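Side-chain contacts in guanine nucleotide exchange protein (PDB 1XSZ), which probably acts as a guanine nucleotide exchange factor for ADP-ribosylation factors, with its active site covered by a cap: residues Arg12-Ala17 / Ala45-Gln50; Lys98-Pro103 / Asp110-Ser115; Pro203-Thr208 / Gly333-Ala338. All blocks are in the same frame, centred on the assembly; numbering follows the deposited sequence. Where two conformers were deposited one is given.

Contact 1. Residues Arg12-Ala17 / Ala45-Gln50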
loop_
_atom_site.group_PDB
_atom_site.type_symbol
_atom_site.label_atom_id
_atom_site.label_comp_id
_atom_site.label_asym_id
_atom_site.label_seq_id
_atom_site.Cartn_x
_atom_site.Cartn_y
_atom_site.Cartn_z
ATOM N N ARG A 12 26.427 0.206 9.960
ATOM C CA ARG A 12 26.756 0.987 8.770
ATOM C C ARG A 12 26.648 0.181 7.479
ATOM O O ARG A 12 26.118 0.673 6.480
ATOM C CB ARG A 12 28.158 1.587 8.887
ATOM C CG ARG A 12 28.233 2.792 9.809
ATOM C CD ARG A 12 29.578 3.486 9.694
ATOM N NE ARG A 12 30.673 2.651 10.176
ATOM C CZ ARG A 12 31.959 2.943 10.012
ATOM N NH1 ARG A 12 32.311 4.050 9.373
ATOM N NH2 ARG A 12 32.893 2.134 10.494
ATOM N N GLU A 13 27.146 -1.051 7.498
ATOM C CA GLU A 13 27.086 -1.899 6.316
ATOM C C GLU A 13 25.638 -2.264 5.995
ATOM O O GLU A 13 25.255 -2.356 4.829
ATOM C CB GLU A 13 27.910 -3.174 6.527
ATOM C CG GLU A 13 27.880 -4.124 5.341
ATOM C CD GLU A 13 28.772 -5.336 5.532
ATOM O OE1 GLU A 13 28.642 -6.017 6.573
ATOM O OE2 GLU A 13 29.599 -5.611 4.639
ATOM N N ILE A 14 24.834 -2.468 7.034
ATOM C CA ILE A 14 23.430 -2.817 6.841
ATOM C C ILE A 14 22.667 -1.631 6.258
ATOM O O ILE A 14 21.911 -1.779 5.297
ATOM C CB ILE A 14 22.775 -3.249 8.169
ATOM C CG1 ILE A 14 23.479 -4.500 8.705
ATOM C CG2 ILE A 14 21.289 -3.529 7.954
ATOM C CD1 ILE A 14 23.038 -4.912 10.097
ATOM N N ILE A 15 22.871 -0.455 6.841
ATOM C CA ILE A 15 22.208 0.753 6.368
ATOM C C ILE A 15 22.547 1.028 4.905
ATOM O O ILE A 15 21.655 1.244 4.082
ATOM C CB ILE A 15 22.612 1.973 7.229
ATOM C CG1 ILE A 15 21.989 1.842 8.620
ATOM C CG2 ILE A 15 22.161 3.263 6.565
ATOM C CD1 ILE A 15 22.518 2.841 9.626
ATOM N N GLU A 16 23.835 1.007 4.582
ATOM C CA GLU A 16 24.279 1.254 3.216
ATOM C C GLU A 16 23.651 0.264 2.239
ATOM O O GLU A 16 23.175 0.648 1.170
ATOM C CB GLU A 16 25.804 1.160 3.134
ATOM C CG GLU A 16 26.359 1.265 1.723
ATOM C CD GLU A 16 27.869 1.170 1.685
ATOM O OE1 GLU A 16 28.418 0.185 2.227
ATOM O OE2 GLU A 16 28.509 2.074 1.110
ATOM N N ALA A 17 23.645 -1.011 2.610
ATOM C CA ALA A 17 23.078 -2.040 1.751
ATOM C C ALA A 17 21.572 -1.864 1.585
ATOM O O ALA A 17 21.045 -1.961 0.475
ATOM C CB ALA A 17 23.381 -3.418 2.319
ATOM N N ALA A 45 12.700 -5.682 12.690
ATOM C CA ALA A 45 11.786 -4.662 13.194
ATOM C C ALA A 45 12.505 -3.687 14.121
ATOM O O ALA A 45 12.306 -2.477 14.031
ATOM C CB ALA A 45 10.618 -5.319 13.924
ATOM N N GLU A 46 13.345 -4.211 15.007
ATOM C CA GLU A 46 14.077 -3.354 15.930
ATOM C C GLU A 46 15.049 -2.442 15.188
ATOM O O GLU A 46 15.241 -1.293 15.578
ATOM C CB GLU A 46 14.832 -4.205 16.957
ATOM C CG GLU A 46 15.560 -3.407 18.035
ATOM C CD GLU A 46 14.622 -2.567 18.883
ATOM O OE1 GLU A 46 13.592 -3.102 19.347
ATOM O OE2 GLU A 46 14.922 -1.373 19.102
ATOM N N PHE A 47 15.652 -2.951 14.117
ATOM C CA PHE A 47 16.592 -2.154 13.336
ATOM C C PHE A 47 15.860 -0.981 12.681
ATOM O O PHE A 47 16.375 0.131 12.633
ATOM C CB PHE A 47 17.263 -3.013 12.256
ATOM C CG PHE A 47 18.516 -2.401 11.688
ATOM C CD1 PHE A 47 19.709 -2.430 12.411
ATOM C CD2 PHE A 47 18.503 -1.773 10.448
ATOM C CE1 PHE A 47 20.868 -1.842 11.904
ATOM C CE2 PHE A 47 19.660 -1.180 9.933
ATOM C CZ PHE A 47 20.842 -1.216 10.663
ATOM N N PHE A 48 14.657 -1.236 12.175
ATOM C CA PHE A 48 13.857 -0.186 11.544
ATOM C C PHE A 48 13.592 0.938 12.549
ATOM O O PHE A 48 13.676 2.118 12.211
ATOM C CB PHE A 48 12.519 -0.752 11.060
ATOM C CG PHE A 48 12.613 -1.622 9.832
ATOM C CD1 PHE A 48 11.550 -2.449 9.490
ATOM C CD2 PHE A 48 13.731 -1.590 8.999
ATOM C CE1 PHE A 48 11.589 -3.232 8.340
ATOM C CE2 PHE A 48 13.778 -2.370 7.843
ATOM C CZ PHE A 48 12.706 -3.190 7.514
ATOM N N HIS A 49 13.251 0.568 13.780
ATOM C CA HIS A 49 12.993 1.560 14.820
ATOM C C HIS A 49 14.275 2.292 15.214
ATOM O O HIS A 49 14.316 3.521 15.255
ATOM C CB HIS A 49 12.395 0.889 16.062
ATOM C CG HIS A 49 10.919 0.656 15.977
ATOM N ND1 HIS A 49 10.342 -0.569 16.235
ATOM C CD2 HIS A 49 9.898 1.503 15.707
ATOM C CE1 HIS A 49 9.030 -0.465 16.131
ATOM N NE2 HIS A 49 8.734 0.782 15.812
ATOM N N GLN A 50 15.320 1.525 15.502
ATOM C CA GLN A 50 16.600 2.090 15.918
ATOM C C GLN A 50 17.266 3.008 14.903
ATOM O O GLN A 50 17.819 4.045 15.267
ATOM C CB GLN A 50 17.584 0.970 16.265
ATOM C CG GLN A 50 17.349 0.292 17.601
ATOM C CD GLN A 50 17.585 1.225 18.771
ATOM O OE1 GLN A 50 18.491 2.057 18.740
ATOM N NE2 GLN A 50 16.778 1.082 19.815
#

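Contact 2. Residues Lys98-Pro103 / Asp110-Ser115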
loop_
_atom_site.group_PDB
_atom_site.type_symbol
_atom_site.label_atom_id
_atom_site.label_comp_id
_atom_site.label_asym_id
_atom_site.label_seq_id
_atom_site.Cartn_x
_atom_site.Cartn_y
_atom_site.Cartn_z
ATOM N N LYS A 98 1.658 8.401 12.042
ATOM C CA LYS A 98 2.737 9.369 11.852
ATOM C C LYS A 98 4.124 8.722 11.820
ATOM O O LYS A 98 5.102 9.352 11.411
ATOM C CB LYS A 98 2.658 10.433 12.959
ATOM C CG LYS A 98 3.785 11.457 12.967
ATOM C CD LYS A 98 3.535 12.529 14.025
ATOM C CE LYS A 98 3.399 11.925 15.415
ATOM N NZ LYS A 98 4.647 11.232 15.848
ATOM N N THR A 99 4.203 7.461 12.230
ATOM C CA THR A 99 5.465 6.723 12.268
ATOM C C THR A 99 6.011 6.358 10.884
ATOM O O THR A 99 7.219 6.195 10.705
ATOM C CB THR A 99 5.297 5.408 13.078
ATOM O OG1 THR A 99 4.903 5.718 14.421
ATOM C CG2 THR A 99 6.602 4.619 13.111
ATOM N N PHE A 100 5.124 6.261 9.901
ATOM C CA PHE A 100 5.519 5.847 8.559
ATOM C C PHE A 100 5.510 6.896 7.469
ATOM O O PHE A 100 4.917 7.963 7.600
ATOM C CB PHE A 100 4.570 4.759 8.033
ATOM C CG PHE A 100 4.328 3.619 8.977
ATOM C CD1 PHE A 100 3.343 3.693 9.961
ATOM C CD2 PHE A 100 5.062 2.449 8.854
ATOM C CE1 PHE A 100 3.100 2.608 10.808
ATOM C CE2 PHE A 100 4.830 1.363 9.691
ATOM C CZ PHE A 100 3.844 1.442 10.672
ATOM N N LYS A 101 6.203 6.556 6.385
ATOM C CA LYS A 101 6.123 7.329 5.157
ATOM C C LYS A 101 5.141 6.309 4.576
ATOM O O LYS A 101 5.513 5.227 4.097
ATOM C CB LYS A 101 7.449 7.359 4.394
ATOM C CG LYS A 101 8.382 8.442 4.921
ATOM C CD LYS A 101 9.463 8.819 3.923
ATOM C CE LYS A 101 10.301 9.983 4.433
ATOM N NZ LYS A 101 11.316 10.399 3.427
ATOM N N LEU A 102 3.864 6.636 4.708
ATOM C CA LEU A 102 2.792 5.737 4.316
ATOM C C LEU A 102 2.720 5.360 2.856
ATOM O O LEU A 102 2.872 6.208 1.977
ATOM C CB LEU A 102 1.450 6.337 4.735
ATOM C CG LEU A 102 1.220 6.513 6.243
ATOM C CD1 LEU A 102 0.088 7.498 6.485
ATOM C CD2 LEU A 102 0.935 5.164 6.882
ATOM N N PRO A 103 2.519 4.067 2.571
ATOM C CA PRO A 103 2.426 3.659 1.169
ATOM C C PRO A 103 1.202 4.332 0.547
ATOM O O PRO A 103 0.245 4.665 1.248
ATOM C CB PRO A 103 2.278 2.141 1.256
ATOM C CG PRO A 103 1.665 1.924 2.617
ATOM C CD PRO A 103 2.410 2.907 3.472
ATOM N N ASP A 110 -4.043 -0.774 4.234
ATOM C CA ASP A 110 -4.943 -1.647 4.972
ATOM C C ASP A 110 -4.167 -2.553 5.930
ATOM O O ASP A 110 -4.524 -2.668 7.108
ATOM C CB ASP A 110 -5.772 -2.475 3.978
ATOM C CG ASP A 110 -6.999 -3.103 4.607
ATOM O OD1 ASP A 110 -7.374 -2.710 5.730
ATOM O OD2 ASP A 110 -7.600 -3.982 3.955
ATOM N N ARG A 111 -3.108 -3.188 5.442
ATOM C CA ARG A 111 -2.329 -4.070 6.305
ATOM C C ARG A 111 -1.750 -3.324 7.500
ATOM O O ARG A 111 -1.702 -3.861 8.608
ATOM C CB ARG A 111 -1.206 -4.749 5.518
ATOM C CG ARG A 111 -1.706 -5.569 4.348
ATOM C CD ARG A 111 -0.702 -6.628 3.919
ATOM N NE ARG A 111 -1.134 -7.296 2.697
ATOM C CZ ARG A 111 -0.962 -6.804 1.475
ATOM N NH1 ARG A 111 -0.354 -5.638 1.303
ATOM N NH2 ARG A 111 -1.414 -7.470 0.422
ATOM N N LEU A 112 -1.316 -2.087 7.290
ATOM C CA LEU A 112 -0.751 -1.311 8.388
ATOM C C LEU A 112 -1.842 -1.032 9.427
ATOM O O LEU A 112 -1.629 -1.213 10.628
ATOM C CB LEU A 112 -0.151 0.003 7.879
ATOM C CG LEU A 112 1.123 -0.128 7.038
ATOM C CD1 LEU A 112 1.604 1.263 6.655
ATOM C CD2 LEU A 112 2.209 -0.876 7.813
ATOM N N VAL A 113 -3.015 -0.608 8.970
ATOM C CA VAL A 113 -4.124 -0.328 9.877
ATOM C C VAL A 113 -4.523 -1.588 10.658
ATOM O O VAL A 113 -4.830 -1.518 11.850
ATOM C CB VAL A 113 -5.337 0.242 9.094
ATOM C CG1 VAL A 113 -6.543 0.416 10.017
ATOM C CG2 VAL A 113 -4.955 1.588 8.483
ATOM N N GLN A 114 -4.502 -2.739 9.998
ATOM C CA GLN A 114 -4.842 -3.996 10.669
ATOM C C GLN A 114 -3.815 -4.328 11.751
ATOM O O GLN A 114 -4.158 -4.884 12.797
ATOM C CB GLN A 114 -4.905 -5.137 9.653
ATOM C CG GLN A 114 -6.108 -5.074 8.728
ATOM C CD GLN A 114 -6.079 -6.152 7.667
ATOM O OE1 GLN A 114 -5.944 -7.338 7.973
ATOM N NE2 GLN A 114 -6.209 -5.747 6.411
ATOM N N SER A 115 -2.552 -4.002 11.503
ATOM C CA SER A 115 -1.504 -4.271 12.486
ATOM C C SER A 115 -1.755 -3.431 13.737
ATOM O O SER A 115 -1.679 -3.929 14.868
ATOM C CB SER A 115 -0.133 -3.937 11.897
ATOM O OG SER A 115 0.897 -4.242 12.820
#

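Contact 3. Residues Pro203-Thr208 / Gly333-Ala338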
loop_
_atom_site.group_PDB
_atom_site.type_symbol
_atom_site.label_atom_id
_atom_site.label_comp_id
_atom_site.label_asym_id
_atom_site.label_seq_id
_atom_site.Cartn_x
_atom_site.Cartn_y
_atom_site.Cartn_z
ATOM N N PRO A 203 6.201 1.642 -5.821
ATOM C CA PRO A 203 6.979 0.678 -6.604
ATOM C C PRO A 203 6.316 0.334 -7.936
ATOM O O PRO A 203 5.087 0.270 -8.035
ATOM C CB PRO A 203 7.062 -0.542 -5.682
ATOM C CG PRO A 203 6.969 0.061 -4.312
ATOM C CD PRO A 203 5.920 1.123 -4.468
ATOM N N GLY A 204 7.150 0.124 -8.952
ATOM C CA GLY A 204 6.652 -0.253 -10.265
ATOM C C GLY A 204 6.432 0.890 -11.229
ATOM O O GLY A 204 7.110 1.912 -11.164
ATOM N N TYR A 205 5.479 0.703 -12.132
ATOM C CA TYR A 205 5.133 1.709 -13.127
ATOM C C TYR A 205 3.848 2.407 -12.713
ATOM O O TYR A 205 2.854 1.742 -12.397
ATOM C CB TYR A 205 4.851 1.058 -14.491
ATOM C CG TYR A 205 5.934 0.156 -15.031
ATOM C CD1 TYR A 205 7.083 0.685 -15.611
ATOM C CD2 TYR A 205 5.797 -1.227 -14.983
ATOM C CE1 TYR A 205 8.068 -0.145 -16.134
ATOM C CE2 TYR A 205 6.772 -2.068 -15.500
ATOM C CZ TYR A 205 7.906 -1.520 -16.076
ATOM O OH TYR A 205 8.859 -2.353 -16.604
ATOM N N GLU A 206 3.861 3.733 -12.689
ATOM C CA GLU A 206 2.644 4.452 -12.367
ATOM C C GLU A 206 2.275 5.353 -13.522
ATOM O O GLU A 206 3.110 6.112 -14.020
ATOM C CB GLU A 206 2.775 5.320 -11.114
ATOM C CG GLU A 206 1.440 5.993 -10.775
ATOM C CD GLU A 206 1.493 6.937 -9.589
ATOM O OE1 GLU A 206 0.411 7.416 -9.185
ATOM O OE2 GLU A 206 2.595 7.207 -9.069
ATOM N N LEU A 207 1.030 5.232 -13.966
ATOM C CA LEU A 207 0.506 6.080 -15.013
ATOM C C LEU A 207 -0.521 6.946 -14.296
ATOM O O LEU A 207 -1.378 6.441 -13.560
ATOM C CB LEU A 207 -0.180 5.259 -16.109
ATOM C CG LEU A 207 0.727 4.304 -16.888
ATOM C CD1 LEU A 207 0.666 2.916 -16.266
ATOM C CD2 LEU A 207 0.299 4.252 -18.353
ATOM N N THR A 208 -0.427 8.252 -14.477
ATOM C CA THR A 208 -1.371 9.156 -13.850
ATOM C C THR A 208 -1.281 10.503 -14.534
ATOM O O THR A 208 -0.189 11.052 -14.704
ATOM C CB THR A 208 -1.101 9.299 -12.327
ATOM O OG1 THR A 208 -2.084 10.175 -11.765
ATOM C CG2 THR A 208 0.295 9.862 -12.052
ATOM N N GLY A 333 16.284 0.434 -13.047
ATOM C CA GLY A 333 16.841 0.371 -14.384
ATOM C C GLY A 333 16.287 -0.791 -15.184
ATOM O O GLY A 333 16.065 -0.672 -16.389
ATOM N N ASP A 334 16.059 -1.922 -14.528
ATOM C CA ASP A 334 15.527 -3.074 -15.240
ATOM C C ASP A 334 14.080 -2.831 -15.665
ATOM O O ASP A 334 13.667 -3.269 -16.736
ATOM C CB ASP A 334 15.657 -4.336 -14.385
ATOM C CG ASP A 334 17.107 -4.744 -14.183
ATOM O OD1 ASP A 334 17.841 -4.842 -15.191
ATOM O OD2 ASP A 334 17.515 -4.964 -13.025
ATOM N N LEU A 335 13.316 -2.122 -14.841
ATOM C CA LEU A 335 11.927 -1.813 -15.181
ATOM C C LEU A 335 11.885 -0.852 -16.367
ATOM O O LEU A 335 11.065 -0.995 -17.274
ATOM C CB LEU A 335 11.215 -1.173 -13.986
ATOM C CG LEU A 335 11.031 -2.051 -12.746
ATOM C CD1 LEU A 335 10.505 -1.215 -11.583
ATOM C CD2 LEU A 335 10.075 -3.174 -13.075
ATOM N N ILE A 336 12.767 0.140 -16.352
ATOM C CA ILE A 336 12.829 1.124 -17.421
ATOM C C ILE A 336 13.273 0.477 -18.731
ATOM O O ILE A 336 12.663 0.710 -19.775
ATOM C CB ILE A 336 13.780 2.276 -17.030
ATOM C CG1 ILE A 336 13.105 3.144 -15.963
ATOM C CG2 ILE A 336 14.133 3.121 -18.253
ATOM C CD1 ILE A 336 14.057 4.067 -15.209
ATOM N N LYS A 337 14.313 -0.348 -18.680
ATOM C CA LYS A 337 14.782 -1.003 -19.896
ATOM C C LYS A 337 13.727 -1.932 -20.487
ATOM O O LYS A 337 13.524 -1.954 -21.699
ATOM C CB LYS A 337 16.079 -1.769 -19.625
ATOM C CG LYS A 337 17.285 -0.853 -19.465
ATOM C CD LYS A 337 18.583 -1.630 -19.309
ATOM C CE LYS A 337 18.657 -2.341 -17.976
ATOM N NZ LYS A 337 19.993 -2.978 -17.783
ATOM N N ALA A 338 13.036 -2.683 -19.634
ATOM C CA ALA A 338 12.008 -3.597 -20.120
ATOM C C ALA A 338 10.880 -2.817 -20.790
ATOM O O ALA A 338 10.386 -3.199 -21.855
ATOM C CB ALA A 338 11.463 -4.438 -18.967
#

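Contact 1. Residues Arg12-Ala17 / Ala45-Gln50
I14 lays its CG2 methyl against the far end of the F47 ring, 3.5 Å from F47 CE2 and almost as close to CZ. The methyl is anti to its own backbone N, which carries it off helix 11-20 toward helix 40-50, and I14 CB follows it, 3.8 Å from F47 CZ. The other branch, CG1 with CD1 at its end, extends toward the other edge atom of the ring tip, where I14 CD1 comes within 4.2 Å of F47 CE1. I14 CB, CG2 and CD1 all lie on one side of the ring plane, and the side chain crosses the ring obliquely. I15 reaches the same ring from the next position of the helix, roughly at a right angle to the phenylalanine. I15 CG1 lies 3.9 Å from F47 CZ and comes from the other side of the plane, so the ring end sits between the two isoleucines.

F47 is the one residue of 45-50 that touches I14 and I15. With CG anti to the backbone N (chi1 -163°) the ring is thrown outward from helix 40-50, and the two backbones stay 9.4 Å apart even at their closest CA atoms, of I15 and F47. The contact is purely apolar. On helix 40-50, Q50 NE2 donates to E46 OE2 at 3.2 Å, fairly straight at 158°; the bond links two side chains one turn apart, with the acceptor in the amide plane of Q50.

Both segments belong to the all-helical Sec7 domain. I7 of helix 5-9 touches both I14 and F47, I29 of helix 22-35 backs I14, and Q51 meets I15. Further round helix 40-50, A45 and F48 pack on helix 69-80, where F78 also stacks with H49.

Contact 2. Residues Lys98-Pro103 / Asp110-Ser115
L112 sends its two methyls in different directions, and together they meet everything that segment 98-103 offers to helix 106-123. The CH-pi contact belongs to CD1: L112 CD1 sits almost exactly over the centre of the F100 ring, 4.2 Å from the centroid and 8° off the ring normal. The two side chains run past each other in opposite senses, so the leucine lies along the phenylalanine rather than butting against it.

The remaining contacts are apolar packing. L112 CD2 reaches the outer part of the ring, 3.9 Å from F100 CE2 and 4.0 Å from F100 CZ, so both branches of the leucine fork bear on one aromatic group. L112 CD1 also meets the CD2 methyl of L102 at 4.0 Å, where the two leucines cross. The CD corner of the P103 ring comes to 3.7 Å from L112 CD1, a distance less certain because P103 was modelled in two conformers.

F100-P103 open the F-K-L-P-G-E stretch, the counterpart of the Sec7 motif whose glutamate is the glutamic finger in related exchange factors; L112 packs the start of that loop against the helix that follows it. With CG anti to the carbonyl carbon (chi1 -70°), L112 aims its fork at the F100 ring, CD1 over the centre and CD2 at the CE2-CZ side.

Polar groups of the same helix bond elsewhere: D110 pairs with Y135 OH and forms a salt bridge with K251 of the capping domain, joining the two domains, and S115 OG bonds to T79 OG1. F96 makes an edge-to-face contact with F100, L75 of helix 69-80 touches L112, and the backbone of L102 bonds to N197 and V199.

Contact 3. Residues Pro203-Thr208 / Gly333-Ala338
Y205 stands on a strand inside the six-stranded antiparallel sheet of the capping domain and reaches across to helix 332-351, which packs against that sheet. Strand 204-208 and the helical segment approach to 9.3 Å between axes, their directions 58° apart. From CB, the side chain leaves with CG anti to the carbonyl carbon, and the near half of the ring is carried toward the helix before any of its atoms meets it. The far half makes the contact. Y205 CE1 lies 3.3 Å from the carbonyl oxygen of L335, which sits at the ring edge close to the ring plane. Y205 CZ packs 3.9 Å from L335 CB, with L335 CD2 slightly farther off, so that L335 CB and CD2 lie against the phenol end of the ring.

At the tip, Y205 OH donates a hydrogen bond of 2.7 Å to L335 O. The bond satisfies the buried phenol hydroxyl with a backbone carbonyl of the helix. Y205 OH also lies 3.7 Å from L335 CB and 4.1 Å from A338 CB, one turn farther along. A311 of helix 306-315 touches both Y205 and A338, so a second helix joins this side of the sheet.

The other branch of L335 turns to the preceding residue of the strand, where L335 CD1 rests 4.2 Å from G204 CA. P203, just before, touches E105 of the Sec7 domain, while P300 of strand 295-300 adjoins L335. The Y205 OH bond comes in well to the side of the L335 carbonyl: the C=O···donor angle is 115°, with the hydroxyl 21° out of the carbonyl plane.

Overall arrangement
Contacts 1 and 2 both lie in the Sec7 domain, contact 3 in the capping domain; they follow one another along the chain. Contact 1 is peripheral, its centre about 22 Å from the centre of the chain, whereas contact 2 lies about 8 Å from it. The centres of contacts 1 and 2 are about 19 Å apart and their nearest atoms about 5 Å; F78 touches residues of both segment pairs. Contact 3 is about 24 Å from contact 2 between centres, but nearest atoms approach to about 7 Å. P203 touches E105, probably the glutamic finger, in keeping with the cap over the active site seen in this structure.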